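Local structure of cortical-lytic enzyme (Clostridium perfringens, 5JIP) at residues 9-19 / 217-226; 227-238 / 250-258. The protein probably acts as a muramidase of glycoside hydrolase family 25, cleaving the cortical peptidoglycan of the spore wall during germination. All coordinates share one frame; numbering follows the deposited sequence.

Contact 1: residues 9-19 / 217-226; sequences KNPLSTFGPDL and VDLNWGPNSI
The Trp-221 indole lies between Lys-9 and Phe-15, which meet opposite faces. Lys-9 CE sits 3.3 Å from the centroid of the Trp-221 six-membered ring, almost on its normal, and NZ follows over the same face in a cation-pi contact. Bends at chi2 and chi3 (90° and 62°) fold the lysine chain along the indole, with CG near the pyrrole side. On the other face Phe-15 CD1 comes to 3.8 Å from Trp-221 CZ3, the two ring planes inclined at 55°; Phe-15 CZ goes on to touch Leu-219 CD2. Phe-204 of strand 201-208 also stacks with Trp-221.

Asn-220 and Asp-18 share the reverse face of the sheet. Asn-220 ND2 gives one hydrogen in the plane of its amide to the anti lone pair of Asp-18 OD1, 2.8 Å away, and also bonds to Gly-16 O; Gln-203 is a second donor to Asp-18 OD1. Asp-18 OD2 and Asp-218 OD2 lie just 2.6 Å apart.

Beyond the strands, Pro-223 O accepts from both N and OG1 of Thr-14, while Asn-10 ND2 meets a lone pair of Asn-224 OD1 at 2.9 Å, the amides nearly perpendicular. The ladder is antiparallel, joining the first and last strands of the barrel, 15-19 and 217-221, and closing the sheet of the TIM-barrel-like family 25 catalytic domain.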
loop_
_atom_site.group_PDB
_atom_site.type_symbol
_atom_site.label_atom_id
_atom_site.label_comp_id
_atom_site.label_asym_id
_atom_site.label_seq_id
_atom_site.Cartn_x
_atom_site.Cartn_y
_atom_site.Cartn_z
ATOM N N LYS A 9 21.625 -11.397 0.410
ATOM C CA LYS A 9 21.717 -10.006 0.831
ATOM C C LYS A 9 22.336 -9.193 -0.301
ATOM O O LYS A 9 22.724 -9.736 -1.331
ATOM C CB LYS A 9 22.514 -9.874 2.135
ATOM C CG LYS A 9 23.951 -10.403 2.084
ATOM C CD LYS A 9 24.964 -9.361 1.654
ATOM C CE LYS A 9 25.035 -8.175 2.610
ATOM N NZ LYS A 9 26.064 -7.179 2.224
ATOM N N ASN A 10 22.389 -7.874 -0.125
ATOM C CA ASN A 10 22.937 -7.010 -1.175
ATOM C C ASN A 10 23.626 -5.801 -0.542
ATOM O O ASN A 10 23.627 -5.667 0.686
ATOM C CB ASN A 10 21.836 -6.571 -2.149
ATOM C CG ASN A 10 20.856 -5.595 -1.529
ATOM O OD1 ASN A 10 21.106 -4.375 -1.462
ATOM N ND2 ASN A 10 19.726 -6.114 -1.098
ATOM N N PRO A 11 24.227 -4.906 -1.328
ATOM C CA PRO A 11 24.986 -3.802 -0.713
ATOM C C PRO A 11 24.161 -2.896 0.165
ATOM O O PRO A 11 24.713 -2.238 1.058
ATOM C CB PRO A 11 25.534 -3.049 -1.937
ATOM C CG PRO A 11 25.736 -4.108 -2.933
ATOM C CD PRO A 11 24.521 -5.012 -2.767
ATOM N N LEU A 12 22.864 -2.801 -0.074
ATOM C CA LEU A 12 22.055 -1.913 0.731
ATOM C C LEU A 12 21.541 -2.583 1.992
ATOM O O LEU A 12 20.902 -1.908 2.803
ATOM C CB LEU A 12 20.860 -1.382 -0.068
ATOM C CG LEU A 12 21.265 -0.539 -1.280
ATOM C CD1 LEU A 12 20.035 -0.189 -2.116
ATOM C CD2 LEU A 12 21.999 0.724 -0.820
ATOM N N SER A 13 21.772 -3.886 2.165
ATOM C CA SER A 13 21.161 -4.586 3.286
ATOM C C SER A 13 21.591 -3.967 4.611
ATOM O O SER A 13 22.782 -3.734 4.846
ATOM C CB SER A 13 21.535 -6.069 3.267
ATOM O OG SER A 13 21.013 -6.734 2.122
ATOM N N THR A 14 20.615 -3.753 5.496
ATOM C CA THR A 14 20.925 -3.341 6.856
ATOM C C THR A 14 21.491 -4.520 7.647
ATOM O O THR A 14 21.448 -5.675 7.223
ATOM C CB THR A 14 19.686 -2.782 7.552
ATOM O OG1 THR A 14 18.613 -3.718 7.460
ATOM C CG2 THR A 14 19.256 -1.443 6.914
ATOM N N PHE A 15 22.006 -4.208 8.828
ATOM C CA PHE A 15 22.805 -5.157 9.583
ATOM C C PHE A 15 22.688 -4.872 11.070
ATOM O O PHE A 15 22.710 -3.715 11.491
ATOM C CB PHE A 15 24.262 -5.078 9.126
ATOM C CG PHE A 15 25.231 -5.763 10.046
ATOM C CD1 PHE A 15 25.552 -7.095 9.881
ATOM C CD2 PHE A 15 25.829 -5.061 11.064
ATOM C CE1 PHE A 15 26.450 -7.736 10.741
ATOM C CE2 PHE A 15 26.732 -5.678 11.919
ATOM C CZ PHE A 15 27.053 -7.013 11.751
ATOM N N GLY A 16 22.617 -5.930 11.867
ATOM C CA GLY A 16 22.613 -5.750 13.292
ATOM C C GLY A 16 22.566 -7.058 14.040
ATOM O O GLY A 16 22.191 -8.115 13.492
ATOM N N PRO A 17 22.906 -7.001 15.326
ATOM C CA PRO A 17 22.913 -8.202 16.154
ATOM C C PRO A 17 21.565 -8.454 16.808
ATOM O O PRO A 17 20.712 -7.570 16.904
ATOM C CB PRO A 17 23.969 -7.859 17.213
ATOM C CG PRO A 17 23.729 -6.379 17.439
ATOM C CD PRO A 17 23.454 -5.833 16.056
ATOM N N ASP A 18 21.392 -9.684 17.288
ATOM C CA ASP A 18 20.393 -9.907 18.323
ATOM C C ASP A 18 21.094 -10.401 19.580
ATOM O O ASP A 18 22.129 -11.084 19.517
ATOM C CB ASP A 18 19.269 -10.866 17.881
ATOM C CG ASP A 18 19.782 -12.212 17.409
ATOM O OD1 ASP A 18 20.127 -12.323 16.214
ATOM O OD2 ASP A 18 19.823 -13.153 18.230
ATOM N N LEU A 19 20.532 -9.995 20.720
ATOM C CA LEU A 19 21.174 -10.094 22.031
ATOM C C LEU A 19 20.166 -10.570 23.070
ATOM O O LEU A 19 18.951 -10.449 22.891
ATOM C CB LEU A 19 21.732 -8.735 22.492
ATOM C CG LEU A 19 22.633 -7.931 21.553
ATOM C CD1 LEU A 19 22.853 -6.519 22.119
ATOM C CD2 LEU A 19 23.943 -8.634 21.350
ATOM N N VAL A 217 28.404 -13.551 18.676
ATOM C CA VAL A 217 27.102 -12.912 18.688
ATOM C C VAL A 217 26.318 -13.313 17.435
ATOM O O VAL A 217 26.900 -13.584 16.378
ATOM C CB VAL A 217 27.287 -11.371 18.820
ATOM C CG1 VAL A 217 28.042 -10.802 17.612
ATOM C CG2 VAL A 217 25.956 -10.667 19.015
ATOM N N ASP A 218 24.997 -13.390 17.582
ATOM C CA ASP A 218 24.089 -13.576 16.447
ATOM C C ASP A 218 24.096 -12.325 15.582
ATOM O O ASP A 218 23.890 -11.219 16.084
ATOM C CB ASP A 218 22.648 -13.825 16.906
ATOM C CG ASP A 218 22.443 -15.102 17.692
ATOM O OD1 ASP A 218 23.324 -15.991 17.705
ATOM O OD2 ASP A 218 21.343 -15.227 18.289
ATOM N N LEU A 219 24.329 -12.485 14.287
ATOM C CA LEU A 219 24.329 -11.357 13.362
ATOM C C LEU A 219 23.329 -11.585 12.232
ATOM O O LEU A 219 23.079 -12.720 11.805
ATOM C CB LEU A 219 25.701 -11.120 12.777
ATOM C CG LEU A 219 26.793 -10.755 13.807
ATOM C CD1 LEU A 219 28.126 -10.659 13.106
ATOM C CD2 LEU A 219 26.433 -9.461 14.566
ATOM N N ASN A 220 22.794 -10.480 11.721
ATOM C CA ASN A 220 21.631 -10.520 10.843
ATOM C C ASN A 220 21.752 -9.506 9.723
ATOM O O ASN A 220 22.182 -8.365 9.941
ATOM C CB ASN A 220 20.342 -10.195 11.602
ATOM C CG ASN A 220 20.126 -11.089 12.801
ATOM O OD1 ASN A 220 19.696 -12.224 12.659
ATOM N ND2 ASN A 220 20.363 -10.555 13.996
ATOM N N TRP A 221 21.329 -9.920 8.537
ATOM C CA TRP A 221 21.025 -9.000 7.456
ATOM C C TRP A 221 19.542 -8.661 7.476
ATOM O O TRP A 221 18.688 -9.528 7.708
ATOM C CB TRP A 221 21.387 -9.592 6.088
ATOM C CG TRP A 221 22.819 -9.983 5.936
ATOM C CD1 TRP A 221 23.298 -11.244 5.766
ATOM C CD2 TRP A 221 23.965 -9.109 5.959
ATOM N NE1 TRP A 221 24.664 -11.223 5.661
ATOM C CE2 TRP A 221 25.107 -9.928 5.790
ATOM C CE3 TRP A 221 24.133 -7.729 6.082
ATOM C CZ2 TRP A 221 26.395 -9.410 5.741
ATOM C CZ3 TRP A 221 25.429 -7.202 6.060
ATOM C CH2 TRP A 221 26.543 -8.045 5.876
ATOM N N GLY A 222 19.245 -7.398 7.200
ATOM C CA GLY A 222 17.888 -6.921 7.145
ATOM C C GLY A 222 17.527 -6.320 5.797
ATOM O O GLY A 222 18.280 -6.402 4.817
ATOM N N PRO A 223 16.356 -5.685 5.745
ATOM C CA PRO A 223 15.917 -4.991 4.530
ATOM C C PRO A 223 16.870 -3.876 4.114
ATOM O O PRO A 223 17.709 -3.406 4.878
ATOM C CB PRO A 223 14.546 -4.417 4.921
ATOM C CG PRO A 223 14.148 -5.128 6.169
ATOM C CD PRO A 223 15.412 -5.515 6.855
ATOM N N ASN A 224 16.702 -3.432 2.866
ATOM C CA ASN A 224 17.505 -2.341 2.340
ATOM C C ASN A 224 17.315 -1.053 3.118
ATOM O O ASN A 224 18.226 -0.214 3.160
ATOM C CB ASN A 224 17.153 -2.120 0.881
ATOM C CG ASN A 224 17.638 -3.250 0.007
ATOM O OD1 ASN A 224 18.222 -4.225 0.492
ATOM N ND2 ASN A 224 17.424 -3.121 -1.287
ATOM N N SER A 225 16.146 -0.866 3.717
ATOM C CA SER A 225 15.869 0.295 4.541
ATOM C C SER A 225 15.423 -0.127 5.930
ATOM O O SER A 225 14.590 -1.021 6.080
ATOM C CB SER A 225 14.781 1.161 3.931
ATOM O OG SER A 225 14.513 2.244 4.795
ATOM N N ILE A 226 15.951 0.570 6.936
ATOM C CA ILE A 226 15.511 0.359 8.312
ATOM C C ILE A 226 14.008 0.606 8.430
ATOM O O ILE A 226 13.340 0.036 9.296
ATOM C CB ILE A 226 16.323 1.261 9.263
ATOM C CG1 ILE A 226 15.941 0.990 10.708
ATOM C CG2 ILE A 226 16.105 2.727 8.956
ATOM C CD1 ILE A 226 16.411 -0.406 11.198
HETATM O O HOH W 1 18.298 -6.554 2.116
HETATM O O HOH W 2 23.837 -13.087 20.137
#

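Contact 2: residues 227-238 / 250-258. With MG (magnesium ion), chain E.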
loop_
_atom_site.group_PDB
_atom_site.type_symbol
_atom_site.label_atom_id
_atom_site.label_comp_id
_atom_site.label_asym_id
_atom_site.label_seq_id
_atom_site.Cartn_x
_atom_site.Cartn_y
_atom_site.Cartn_z
ATOM N N ASP A 227 13.459 1.465 7.570
ATOM C CA ASP A 227 12.036 1.760 7.603
ATOM C C ASP A 227 11.197 0.500 7.422
ATOM O O ASP A 227 10.104 0.400 7.994
ATOM C CB ASP A 227 11.681 2.786 6.516
ATOM C CG ASP A 227 12.426 4.115 6.657
ATOM O OD1 ASP A 227 12.868 4.443 7.748
ATOM O OD2 ASP A 227 12.541 4.838 5.641
ATOM N N SER A 228 11.717 -0.491 6.695
ATOM C CA SER A 228 10.960 -1.711 6.423
ATOM C C SER A 228 10.839 -2.619 7.651
ATOM O O SER A 228 10.107 -3.598 7.596
ATOM C CB SER A 228 11.603 -2.476 5.280
ATOM O OG SER A 228 11.482 -1.723 4.076
ATOM N N LEU A 229 11.565 -2.331 8.728
ATOM C CA LEU A 229 11.399 -3.047 9.985
ATOM C C LEU A 229 10.503 -2.312 10.973
ATOM O O LEU A 229 10.080 -2.921 11.975
ATOM C CB LEU A 229 12.771 -3.278 10.650
ATOM C CG LEU A 229 13.754 -4.202 9.915
ATOM C CD1 LEU A 229 15.075 -4.273 10.667
ATOM C CD2 LEU A 229 13.137 -5.608 9.738
ATOM N N MET A 230 10.218 -1.023 10.725
ATOM C CA MET A 230 9.567 -0.124 11.686
ATOM C C MET A 230 8.239 0.436 11.174
ATOM O O MET A 230 8.042 0.575 9.963
ATOM C CB MET A 230 10.478 1.059 12.015
ATOM C CG MET A 230 11.829 0.650 12.486
ATOM S SD MET A 230 12.816 2.036 13.112
ATOM C CE MET A 230 12.908 3.134 11.698
ATOM N N PRO A 231 7.326 0.804 12.067
ATOM C CA PRO A 231 6.193 1.613 11.641
ATOM C C PRO A 231 6.669 2.956 11.117
ATOM O O PRO A 231 7.724 3.477 11.548
ATOM C CB PRO A 231 5.364 1.772 12.927
ATOM C CG PRO A 231 5.866 0.683 13.834
ATOM C CD PRO A 231 7.276 0.539 13.519
ATOM N N PRO A 232 5.899 3.578 10.236
ATOM C CA PRO A 232 6.228 4.946 9.814
ATOM C C PRO A 232 6.112 5.918 10.970
ATOM O O PRO A 232 5.420 5.668 11.967
ATOM C CB PRO A 232 5.183 5.269 8.742
ATOM C CG PRO A 232 4.201 4.254 8.808
ATOM C CD PRO A 232 4.603 3.135 9.701
ATOM N N SER A 233 6.780 7.056 10.797
ATOM C CA SER A 233 6.695 8.169 11.733
ATOM C C SER A 233 5.329 8.841 11.668
ATOM O O SER A 233 4.560 8.685 10.714
ATOM C CB SER A 233 7.760 9.228 11.431
ATOM O OG SER A 233 9.077 8.716 11.543
ATOM N N ALA A 234 5.030 9.607 12.710
ATOM C CA ALA A 234 3.855 10.467 12.677
ATOM C C ALA A 234 3.948 11.433 11.502
ATOM O O ALA A 234 5.032 11.833 11.071
ATOM C CB ALA A 234 3.713 11.253 13.973
ATOM N N VAL A 235 2.790 11.801 10.981
ATOM C CA VAL A 235 2.740 12.773 9.897
ATOM C C VAL A 235 3.092 14.159 10.442
ATOM O O VAL A 235 2.740 14.513 11.565
ATOM C CB VAL A 235 1.340 12.756 9.255
ATOM C CG1 VAL A 235 1.191 13.839 8.157
ATOM C CG2 VAL A 235 1.001 11.331 8.710
ATOM N N THR A 236 3.758 14.961 9.623
ATOM C CA THR A 236 4.109 16.319 10.010
ATOM C C THR A 236 3.479 17.304 9.043
ATOM O O THR A 236 3.051 16.937 7.944
ATOM C CB THR A 236 5.627 16.536 10.045
ATOM O OG1 THR A 236 6.168 16.518 8.724
ATOM C CG2 THR A 236 6.288 15.430 10.894
ATOM N N GLY A 237 3.417 18.561 9.474
ATOM C CA GLY A 237 2.914 19.628 8.625
ATOM C C GLY A 237 1.432 19.557 8.335
ATOM O O GLY A 237 0.984 20.076 7.305
ATOM N N LEU A 238 0.649 18.981 9.243
ATOM C CA LEU A 238 -0.770 18.817 9.010
ATOM C C LEU A 238 -1.454 20.171 9.103
ATOM O O LEU A 238 -1.181 20.958 10.005
ATOM C CB LEU A 238 -1.380 17.860 10.031
ATOM C CG LEU A 238 -2.869 17.561 9.848
ATOM C CD1 LEU A 238 -3.139 16.854 8.509
ATOM C CD2 LEU A 238 -3.402 16.737 11.057
ATOM N N ASN A 250 -4.192 19.145 4.233
ATOM C CA ASN A 250 -2.927 18.894 3.553
ATOM C C ASN A 250 -1.856 18.595 4.592
ATOM O O ASN A 250 -2.029 18.858 5.790
ATOM C CB ASN A 250 -2.518 20.068 2.644
ATOM C CG ASN A 250 -2.031 21.270 3.419
ATOM O OD1 ASN A 250 -2.814 21.999 4.030
ATOM N ND2 ASN A 250 -0.740 21.504 3.365
ATOM N N TRP A 251 -0.755 18.008 4.125
ATOM C CA TRP A 251 0.322 17.617 5.028
ATOM C C TRP A 251 1.622 17.497 4.250
ATOM O O TRP A 251 1.646 17.464 3.017
ATOM C CB TRP A 251 -0.028 16.299 5.753
ATOM C CG TRP A 251 -0.367 15.141 4.839
ATOM C CD1 TRP A 251 0.498 14.227 4.332
ATOM C CD2 TRP A 251 -1.669 14.782 4.342
ATOM N NE1 TRP A 251 -0.182 13.309 3.537
ATOM C CE2 TRP A 251 -1.506 13.635 3.523
ATOM C CE3 TRP A 251 -2.941 15.324 4.494
ATOM C CZ2 TRP A 251 -2.578 13.016 2.869
ATOM C CZ3 TRP A 251 -4.009 14.709 3.849
ATOM C CH2 TRP A 251 -3.816 13.568 3.041
ATOM N N THR A 252 2.725 17.444 5.000
ATOM C CA THR A 252 4.019 17.132 4.427
ATOM C C THR A 252 4.102 15.649 4.140
ATOM O O THR A 252 3.675 14.825 4.951
ATOM C CB THR A 252 5.140 17.526 5.390
ATOM O OG1 THR A 252 5.044 18.923 5.668
ATOM C CG2 THR A 252 6.517 17.181 4.800
ATOM N N ALA A 253 4.690 15.306 2.997
ATOM C CA ALA A 253 4.827 13.897 2.652
ATOM C C ALA A 253 5.727 13.197 3.655
ATOM O O ALA A 253 6.808 13.701 4.008
ATOM C CB ALA A 253 5.387 13.727 1.248
ATOM N N ASN A 254 5.273 12.041 4.141
ATOM C CA ASN A 254 6.167 11.163 4.886
ATOM C C ASN A 254 7.284 10.694 3.970
ATOM O O ASN A 254 7.141 10.666 2.755
ATOM C CB ASN A 254 5.428 9.948 5.448
ATOM C CG ASN A 254 4.919 10.158 6.847
ATOM O OD1 ASN A 254 4.193 11.113 7.148
ATOM N ND2 ASN A 254 5.291 9.228 7.737
ATOM N N LYS A 255 8.418 10.321 4.565
ATOM C CA LYS A 255 9.622 10.052 3.787
ATOM C C LYS A 255 10.043 8.587 3.781
ATOM O O LYS A 255 11.045 8.259 3.137
ATOM C CB LYS A 255 10.797 10.901 4.301
ATOM C CG LYS A 255 10.504 12.352 4.559
ATOM C CD LYS A 255 10.204 13.155 3.319
ATOM C CE LYS A 255 9.800 14.572 3.745
ATOM N NZ LYS A 255 8.820 15.222 2.825
ATOM N N GLU A 256 9.311 7.695 4.448
ATOM C CA GLU A 256 9.779 6.317 4.568
ATOM C C GLU A 256 9.840 5.621 3.223
ATOM O O GLU A 256 8.951 5.772 2.369
ATOM C CB GLU A 256 8.885 5.521 5.514
ATOM C CG GLU A 256 9.025 5.894 6.955
ATOM C CD GLU A 256 8.138 7.055 7.360
ATOM O OE1 GLU A 256 7.258 7.472 6.570
ATOM O OE2 GLU A 256 8.309 7.536 8.487
ATOM N N ASP A 257 10.885 4.805 3.056
ATOM C CA ASP A 257 11.057 4.054 1.825
ATOM C C ASP A 257 9.928 3.074 1.610
ATOM O O ASP A 257 9.615 2.739 0.466
ATOM C CB ASP A 257 12.400 3.311 1.846
ATOM C CG ASP A 257 13.567 4.255 2.013
ATOM O OD1 ASP A 257 13.641 5.204 1.208
ATOM O OD2 ASP A 257 14.373 4.088 2.965
ATOM N N ASP A 258 9.301 2.605 2.683
ATOM C CA ASP A 258 8.230 1.632 2.578
ATOM C C ASP A 258 6.863 2.266 2.798
ATOM O O ASP A 258 5.907 1.550 3.110
ATOM C CB ASP A 258 8.443 0.489 3.584
ATOM C CG ASP A 258 8.387 0.966 5.026
ATOM O OD1 ASP A 258 8.559 2.197 5.273
ATOM O OD2 ASP A 258 8.213 0.120 5.938
HETATM MG MG MG E . 7.944 0.279 7.950
HETATM O O HOH W 3 10.416 6.611 9.762
HETATM O O HOH W 4 4.596 13.647 7.054
HETATM O O HOH W 5 6.530 19.454 7.669
HETATM O O HOH W 6 2.629 20.777 5.233
HETATM O O HOH W 7 7.902 2.404 7.803
HETATM O O HOH W 8 7.859 -1.809 8.190
#
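Glu-256 OE2 is gripped by two donors: Ser-233 N reaches it at 2.8 Å, from above the carboxylate plane along a nearly straight bond, and a water also donates to it. A bend at chi2 (86°) brings the Glu-256 carboxylate to Pro-232 and Ser-233. OE1 receives Asn-254 ND2 on its syn lone pair. The same amide nitrogen gives a further bond to Ser-233 O, and both acceptors lie near the amide plane, fixing its rotation. Asn-254 OD1 rests against Val-235 and takes a water that joins Thr-236 N to Thr-252 O.

Farther along, Thr-252 N bonds to Thr-236 O, and Val-235 CG1 packs 3.6 Å from Trp-251 CB, with Tyr-262 and Ile-300 around them.

At the other end a magnesium ion joins the segments: Asp-258 OD2 binds it at 2.0 Å, opposed by the carbonyl oxygens of Asp-227 and Met-230. Two waters and Asp-304 complete six ligands. Asp-258 CG lies between its backbone N and carbonyl carbon (chi1 64°), which turns OD2 to the metal, while OD1 accepts from one of the metal-bound waters. The carboxylate of Asp-227 itself faces away from the ion; its OD2 takes the backbone N-H of Asp-257 on the anti side, 3.1 Å away, and its plane stands 69° from that of Glu-256. Magnesium thus ties the interdomain linker 227-238 to the loop 250-258 of the C-terminal domain, whose three- and four-stranded antiparallel sheets are consistent with a fibronectin type III-like sandwich.

The two contacts follow one another along the chain, contact 1 ending where contact 2 begins, with centres about 22 Å apart. Contact 1 is a strand pairing in the catalytic domain, largely buried along its ladder and more exposed at the Asn-10 and Asn-224 end; contact 2 runs between irregular loops, partly buried, toward the beta sheets. Waters and carboxylates occur in both, but ladder and indole packing mark the first, metal ligation and scattered side-chain-to-backbone bonds the second. They meet directly: Ser-225 OG lies 2.6 Å from Asp-257 OD2, a probable hydrogen bond, and Pro-223 packs on Ser-228 and Leu-229. Strand 217-221 continues through the loop 222-226 to the magnesium site.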